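Local coordinates for OsmC family protein (Rhodothermus marinus, PDB 5CML) that probably hydrolyses carboxyl esters, as the alpha/beta-hydrolase esterase domain of a longer protein that also carries an OsmC domain, at residues A35-C40 with R164-K169; F64-L69 with E86-A91. All coordinates share one frame; numbering follows the deposited sequence.

Contact 1: residues A35-C40 with R164-K169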
loop_
_atom_site.group_PDB
_atom_site.type_symbol
_atom_site.label_atom_id
_atom_site.label_comp_id
_atom_site.label_asym_id
_atom_site.label_seq_id
_atom_site.Cartn_x
_atom_site.Cartn_y
_atom_site.Cartn_z
ATOM N N ALA A 35 2.904 -1.527 -0.007
ATOM C CA ALA A 35 2.731 -1.251 -1.432
ATOM C C ALA A 35 2.421 0.220 -1.603
ATOM O O ALA A 35 1.441 0.702 -1.065
ATOM C CB ALA A 35 1.637 -2.079 -1.998
ATOM N N HIS A 36 3.249 0.939 -2.342
ATOM C CA HIS A 36 3.141 2.393 -2.339
ATOM C C HIS A 36 3.412 3.012 -3.700
ATOM O O HIS A 36 3.988 2.368 -4.597
ATOM C CB HIS A 36 4.124 2.972 -1.327
ATOM C CG HIS A 36 5.539 2.827 -1.761
ATOM N ND1 HIS A 36 6.174 3.769 -2.540
ATOM C CD2 HIS A 36 6.428 1.819 -1.584
ATOM C CE1 HIS A 36 7.401 3.353 -2.805
ATOM N NE2 HIS A 36 7.576 2.173 -2.241
ATOM N N CYS A 37 3.043 4.286 -3.828
ATOM C CA CYS A 37 3.245 5.024 -5.070
ATOM C C CYS A 37 4.125 6.254 -4.854
ATOM O O CYS A 37 4.042 7.211 -5.615
ATOM C CB CYS A 37 1.895 5.437 -5.661
ATOM S SG CYS A 37 0.856 3.984 -6.108
ATOM N N PHE A 38 4.977 6.233 -3.828
ATOM C CA PHE A 38 5.783 7.421 -3.524
ATOM C C PHE A 38 6.894 7.622 -4.544
ATOM O O PHE A 38 7.488 8.684 -4.604
ATOM C CB PHE A 38 6.373 7.339 -2.128
ATOM C CG PHE A 38 5.354 7.453 -1.060
ATOM C CD1 PHE A 38 4.680 8.646 -0.863
ATOM C CD2 PHE A 38 5.040 6.373 -0.266
ATOM C CE1 PHE A 38 3.721 8.756 0.121
ATOM C CE2 PHE A 38 4.073 6.475 0.714
ATOM C CZ PHE A 38 3.423 7.663 0.911
ATOM N N THR A 39 7.145 6.608 -5.361
ATOM C CA THR A 39 8.121 6.719 -6.437
ATOM C C THR A 39 7.711 7.778 -7.471
ATOM O O THR A 39 8.544 8.237 -8.246
ATOM C CB THR A 39 8.321 5.357 -7.112
ATOM O OG1 THR A 39 8.337 4.342 -6.102
ATOM C CG2 THR A 39 9.624 5.313 -7.856
ATOM N N CYS A 40 6.437 8.173 -7.454
ATOM C CA CYS A 40 5.918 9.280 -8.275
ATOM C C CYS A 40 6.511 10.636 -7.904
ATOM O O CYS A 40 6.465 11.572 -8.701
ATOM C CB CYS A 40 4.373 9.374 -8.157
ATOM S SG CYS A 40 3.527 7.987 -8.937
ATOM N N ARG A 164 5.380 11.939 -11.273
ATOM C CA ARG A 164 5.843 11.186 -12.432
ATOM C C ARG A 164 4.738 10.187 -12.807
ATOM O O ARG A 164 4.307 9.406 -11.960
ATOM C CB ARG A 164 7.147 10.455 -12.127
ATOM C CG ARG A 164 8.352 11.355 -11.867
ATOM C CD ARG A 164 9.397 10.650 -10.991
ATOM N NE ARG A 164 9.793 9.352 -11.537
ATOM C CZ ARG A 164 10.589 8.481 -10.914
ATOM N NH1 ARG A 164 11.076 8.750 -9.707
ATOM N NH2 ARG A 164 10.898 7.333 -11.497
ATOM N N PRO A 165 4.263 10.216 -14.062
ATOM C CA PRO A 165 3.230 9.244 -14.420
ATOM C C PRO A 165 3.802 7.839 -14.584
ATOM O O PRO A 165 5.020 7.684 -14.726
ATOM C CB PRO A 165 2.686 9.781 -15.754
ATOM C CG PRO A 165 3.797 10.575 -16.327
ATOM C CD PRO A 165 4.552 11.149 -15.166
ATOM N N PHE A 166 2.940 6.826 -14.580
ATOM C CA PHE A 166 3.420 5.452 -14.710
ATOM C C PHE A 166 2.389 4.549 -15.362
ATOM O O PHE A 166 1.245 4.942 -15.560
ATOM C CB PHE A 166 3.837 4.889 -13.335
ATOM C CG PHE A 166 2.728 4.835 -12.304
ATOM C CD1 PHE A 166 2.472 5.925 -11.493
ATOM C CD2 PHE A 166 1.989 3.672 -12.110
ATOM C CE1 PHE A 166 1.484 5.876 -10.523
ATOM C CE2 PHE A 166 0.996 3.612 -11.129
ATOM C CZ PHE A 166 0.740 4.717 -10.347
ATOM N N ARG A 167 2.819 3.340 -15.707
ATOM C CA ARG A 167 1.942 2.356 -16.341
ATOM C C ARG A 167 1.511 1.285 -15.363
ATOM O O ARG A 167 2.277 0.924 -14.470
ATOM C CB ARG A 167 2.642 1.668 -17.513
ATOM C CG ARG A 167 3.238 2.592 -18.542
ATOM C CD ARG A 167 4.310 1.858 -19.340
ATOM N NE ARG A 167 3.704 0.988 -20.342
ATOM C CZ ARG A 167 3.157 1.429 -21.470
ATOM N NH1 ARG A 167 3.134 2.733 -21.726
ATOM N NH2 ARG A 167 2.623 0.573 -22.334
ATOM N N ILE A 168 0.300 0.765 -15.541
ATOM C CA ILE A 168 -0.139 -0.442 -14.842
ATOM C C ILE A 168 -0.995 -1.304 -15.778
ATOM O O ILE A 168 -1.475 -0.824 -16.805
ATOM C CB ILE A 168 -0.948 -0.120 -13.565
ATOM C CG1 ILE A 168 -2.213 0.668 -13.909
ATOM C CG2 ILE A 168 -0.071 0.625 -12.579
ATOM C CD1 ILE A 168 -3.216 0.707 -12.756
ATOM N N LYS A 169 -1.185 -2.572 -15.425
ATOM C CA LYS A 169 -2.078 -3.439 -16.202
ATOM C C LYS A 169 -3.558 -3.001 -16.127
ATOM O O LYS A 169 -4.064 -2.653 -15.052
ATOM C CB LYS A 169 -1.946 -4.887 -15.719
ATOM C CG LYS A 169 -0.528 -5.451 -15.808
ATOM C CD LYS A 169 -0.000 -5.371 -17.234
ATOM C CE LYS A 169 1.126 -6.359 -17.486
ATOM N NZ LYS A 169 1.537 -6.369 -18.928
#
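Arg-164 meets the short 3-10 turn at 38-40 with both its backbone and its side chain. Its N donates to Cys-40 O over 2.8 Å; the bond is almost straight (175° at the hydrogen) and lies in the carbonyl plane, on a lone pair. The side chain then runs back over the turn. CB passes 3.7 Å from Cys-40 O, and CG keeps about the same distance from that oxygen. CD is 3.8 Å from Thr-39 O and equally near Cys-40 O. A bend at chi3 (54°) leads the rest of the chain across Thr-39: CZ stands 3.4 Å from Thr-39 O, and NH1 closes to 3.0 Å of the same atom. The oxygen sits over one face of the guanidinium, so the angle is too poor for a hydrogen bond. What remains is a close approach of positive group and carbonyl dipole, which is probably favourable.

Two cysteine sulfurs of the same segment approach the Phe-166 ring, both obliquely. Cys-40 SG is turned anti to its own carbonyl carbon (chi1 -69°), which brings it 3.3 Å from Phe-166 CE1. Cys-37 SG approaches more loosely, 4.3 Å from Phe-166 CZ. Both are sulfur-aromatic contacts.

Phe-166 opens the edge strand 166-169 of a small antiparallel sheet, pairing its backbone with Val-159 of strand 156-159 and packing on that residue's side chain. The turn that receives it follows strand 30-36 of the main sheet, where alpha/beta hydrolases commonly place part of the oxyanion hole. Helix 45-56 lies against this turn through Phe-38, so the contact joins the small sheet to the central core.

Contact 2: residues F64-L69 with E86-A91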
loop_
_atom_site.group_PDB
_atom_site.type_symbol
_atom_site.label_atom_id
_atom_site.label_comp_id
_atom_site.label_asym_id
_atom_site.label_seq_id
_atom_site.Cartn_x
_atom_site.Cartn_y
_atom_site.Cartn_z
ATOM N N PHE A 64 7.265 -2.279 -1.565
ATOM C CA PHE A 64 6.989 -2.726 -2.910
ATOM C C PHE A 64 6.513 -1.538 -3.719
ATOM O O PHE A 64 5.499 -0.923 -3.393
ATOM C CB PHE A 64 5.948 -3.835 -2.904
ATOM C CG PHE A 64 5.598 -4.326 -4.262
ATOM C CD1 PHE A 64 6.370 -5.299 -4.872
ATOM C CD2 PHE A 64 4.513 -3.801 -4.946
ATOM C CE1 PHE A 64 6.057 -5.757 -6.131
ATOM C CE2 PHE A 64 4.193 -4.259 -6.214
ATOM C CZ PHE A 64 4.969 -5.231 -6.803
ATOM N N ASP A 65 7.271 -1.212 -4.755
ATOM C CA ASP A 65 6.962 -0.080 -5.619
ATOM C C ASP A 65 5.846 -0.428 -6.593
ATOM O O ASP A 65 6.061 -1.113 -7.601
ATOM C CB ASP A 65 8.217 0.340 -6.382
ATOM C CG ASP A 65 7.936 1.370 -7.442
ATOM O OD1 ASP A 65 6.947 2.129 -7.310
ATOM O OD2 ASP A 65 8.716 1.421 -8.412
ATOM N N PHE A 66 4.657 0.078 -6.294
ATOM C CA PHE A 66 3.464 -0.269 -7.054
ATOM C C PHE A 66 3.484 0.354 -8.443
ATOM O O PHE A 66 2.776 -0.093 -9.341
ATOM C CB PHE A 66 2.227 0.183 -6.265
ATOM C CG PHE A 66 0.942 -0.349 -6.799
ATOM C CD1 PHE A 66 0.487 -1.605 -6.430
ATOM C CD2 PHE A 66 0.190 0.402 -7.682
ATOM C CE1 PHE A 66 -0.726 -2.104 -6.951
ATOM C CE2 PHE A 66 -1.012 -0.085 -8.189
ATOM C CZ PHE A 66 -1.464 -1.338 -7.814
ATOM N N THR A 67 4.293 1.396 -8.621
ATOM C CA THR A 67 4.308 2.133 -9.878
ATOM C C THR A 67 5.125 1.459 -10.965
ATOM O O THR A 67 4.953 1.767 -12.139
ATOM C CB THR A 67 4.896 3.535 -9.709
ATOM O OG1 THR A 67 6.312 3.409 -9.550
ATOM C CG2 THR A 67 4.284 4.269 -8.512
ATOM N N GLY A 68 6.032 0.562 -10.581
ATOM C CA GLY A 68 6.954 -0.036 -11.538
ATOM C C GLY A 68 8.034 0.916 -12.051
ATOM O O GLY A 68 8.842 0.545 -12.904
ATOM N N LEU A 69 8.064 2.141 -11.534
ATOM C CA LEU A 69 9.054 3.123 -11.977
ATOM C C LEU A 69 10.457 2.776 -11.489
ATOM O O LEU A 69 11.448 3.268 -12.032
ATOM C CB LEU A 69 8.674 4.528 -11.492
ATOM C CG LEU A 69 7.388 5.124 -12.066
ATOM C CD1 LEU A 69 7.015 6.431 -11.328
ATOM C CD2 LEU A 69 7.533 5.357 -13.569
ATOM N N GLU A 86 -1.341 -10.062 -8.769
ATOM C CA GLU A 86 -0.416 -11.184 -8.640
ATOM C C GLU A 86 0.968 -10.751 -8.153
ATOM O O GLU A 86 1.598 -11.469 -7.399
ATOM C CB GLU A 86 -0.277 -11.930 -9.969
ATOM C CG GLU A 86 0.963 -12.860 -10.066
ATOM C CD GLU A 86 1.225 -13.771 -8.837
ATOM O OE1 GLU A 86 0.318 -14.036 -8.009
ATOM O OE2 GLU A 86 2.381 -14.214 -8.695
ATOM N N ASP A 87 1.447 -9.588 -8.573
ATOM C CA ASP A 87 2.737 -9.119 -8.069
ATOM C C ASP A 87 2.689 -8.875 -6.570
ATOM O O ASP A 87 3.652 -9.158 -5.874
ATOM C CB ASP A 87 3.177 -7.853 -8.800
ATOM C CG ASP A 87 3.488 -8.112 -10.252
ATOM O OD1 ASP A 87 3.720 -9.286 -10.610
ATOM O OD2 ASP A 87 3.488 -7.148 -11.039
ATOM N N LEU A 88 1.584 -8.336 -6.062
ATOM C CA LEU A 88 1.442 -8.152 -4.617
ATOM C C LEU A 88 1.383 -9.505 -3.909
ATOM O O LEU A 88 2.028 -9.706 -2.880
ATOM C CB LEU A 88 0.190 -7.343 -4.296
ATOM C CG LEU A 88 0.390 -6.095 -3.466
ATOM C CD1 LEU A 88 1.462 -5.166 -4.070
ATOM C CD2 LEU A 88 -0.958 -5.399 -3.336
ATOM N N ARG A 89 0.635 -10.451 -4.477
ATOM C CA ARG A 89 0.584 -11.788 -3.894
ATOM C C ARG A 89 1.977 -12.415 -3.892
ATOM O O ARG A 89 2.341 -13.073 -2.923
ATOM C CB ARG A 89 -0.408 -12.683 -4.651
ATOM C CG ARG A 89 -1.837 -12.186 -4.578
ATOM C CD ARG A 89 -2.705 -13.003 -5.489
ATOM N NE ARG A 89 -4.063 -12.474 -5.486
ATOM C CZ ARG A 89 -4.746 -12.142 -6.572
ATOM N NH1 ARG A 89 -4.227 -12.310 -7.790
ATOM N NH2 ARG A 89 -5.963 -11.640 -6.434
ATOM N N ALA A 90 2.752 -12.182 -4.954
ATOM C CA ALA A 90 4.103 -12.733 -5.062
ATOM C C ALA A 90 5.012 -12.185 -3.957
ATOM O O ALA A 90 5.893 -12.896 -3.425
ATOM C CB ALA A 90 4.687 -12.426 -6.432
ATOM N N ALA A 91 4.787 -10.926 -3.594
ATOM C CA ALA A 91 5.575 -10.308 -2.551
ATOM C C ALA A 91 5.228 -10.943 -1.207
ATOM O O ALA A 91 6.098 -11.136 -0.350
ATOM C CB ALA A 91 5.325 -8.804 -2.507
#
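Phe-64 sets CG anti to its backbone N (chi1 179°), carrying the ring off strand 59-65 to helix 85-98, where Leu-88, Asp-87 and Ala-91 wait. Leu-88 has an unusual first torsion, -125°, away from any staggered position, and this swings CD1 to the phenyl carbons: it lies 3.5 Å from Phe-64 CD2 and about as near CE2. The far end of the ring reaches the preceding residue, with Phe-64 CZ 3.8 Å from Asp-87 CB. The ring and the Asp-87 carboxylate are inclined by 53°, and the polar end of Asp-87 is engaged elsewhere, OD1 accepting from Asn-10 ND2. Ala-91 CB, 4.4 Å from Phe-64 CD1, lies on the same side of the ring plane as the other two. All three helix groups meet the ring obliquely, with no hydrogen bond between the segments. Were Phe-64 an alanine, a gap would probably open between strand and helix, and Leu-88 CD1 would be less firmly held, keeping its packing on Ala-35 and Ala-114.

The contact lies within a beta-alpha-beta crossover: helix 85-98 links strand 59-65 to the parallel strand 104-108 and covers the sheet of the alpha/beta-hydrolase fold, Leu-88 also touching Ala-35 and Ala-91 touching Leu-33 of the intervening strand 30-36.

At the end of the strand a type I turn runs from Asp-65 to Gly-68. Asp-65 OD1 takes two bonds from Thr-67: its syn lone pair receives OG1 at 2.7 Å, while Thr-67 N, 3.0 Å away, comes from above the carboxylate plane and makes an Asx turn. Thr-67 OG1 in turn accepts from Leu-69 N at 2.9 Å, an ST turn. Within this turn Phe-66 presents its ring edge to Leu-88 CD1, 4.4 Å from CD1 of the ring, and meets Phe-172 edge-to-face.

Overall arrangement
The centres of contacts 1 and 2 lie about 10 Å apart, and the two touch through the neighbouring parallel strands 30-36 and 59-65. Between these strands His-36 O lies 2.9 Å from Phe-66 N, continuing the sheet hydrogen bonding to the C-terminal ends of the two strands. Just past it Thr-39 OG1 makes a weak hydrogen bond with Asp-65 OD1, tying the two post-strand turns together. Further out, Phe-166 CD2 packs 3.5 Å from Thr-67 O, and Arg-164 NH2 lies 3.6 Å from Leu-69 CB. The side chain of Cys-37 touches residues of the probable Ser-109, His-229, Asp-200 triad; Phe-66 touches residues of the probable nucleophile elbow and lies near the triad without touching it.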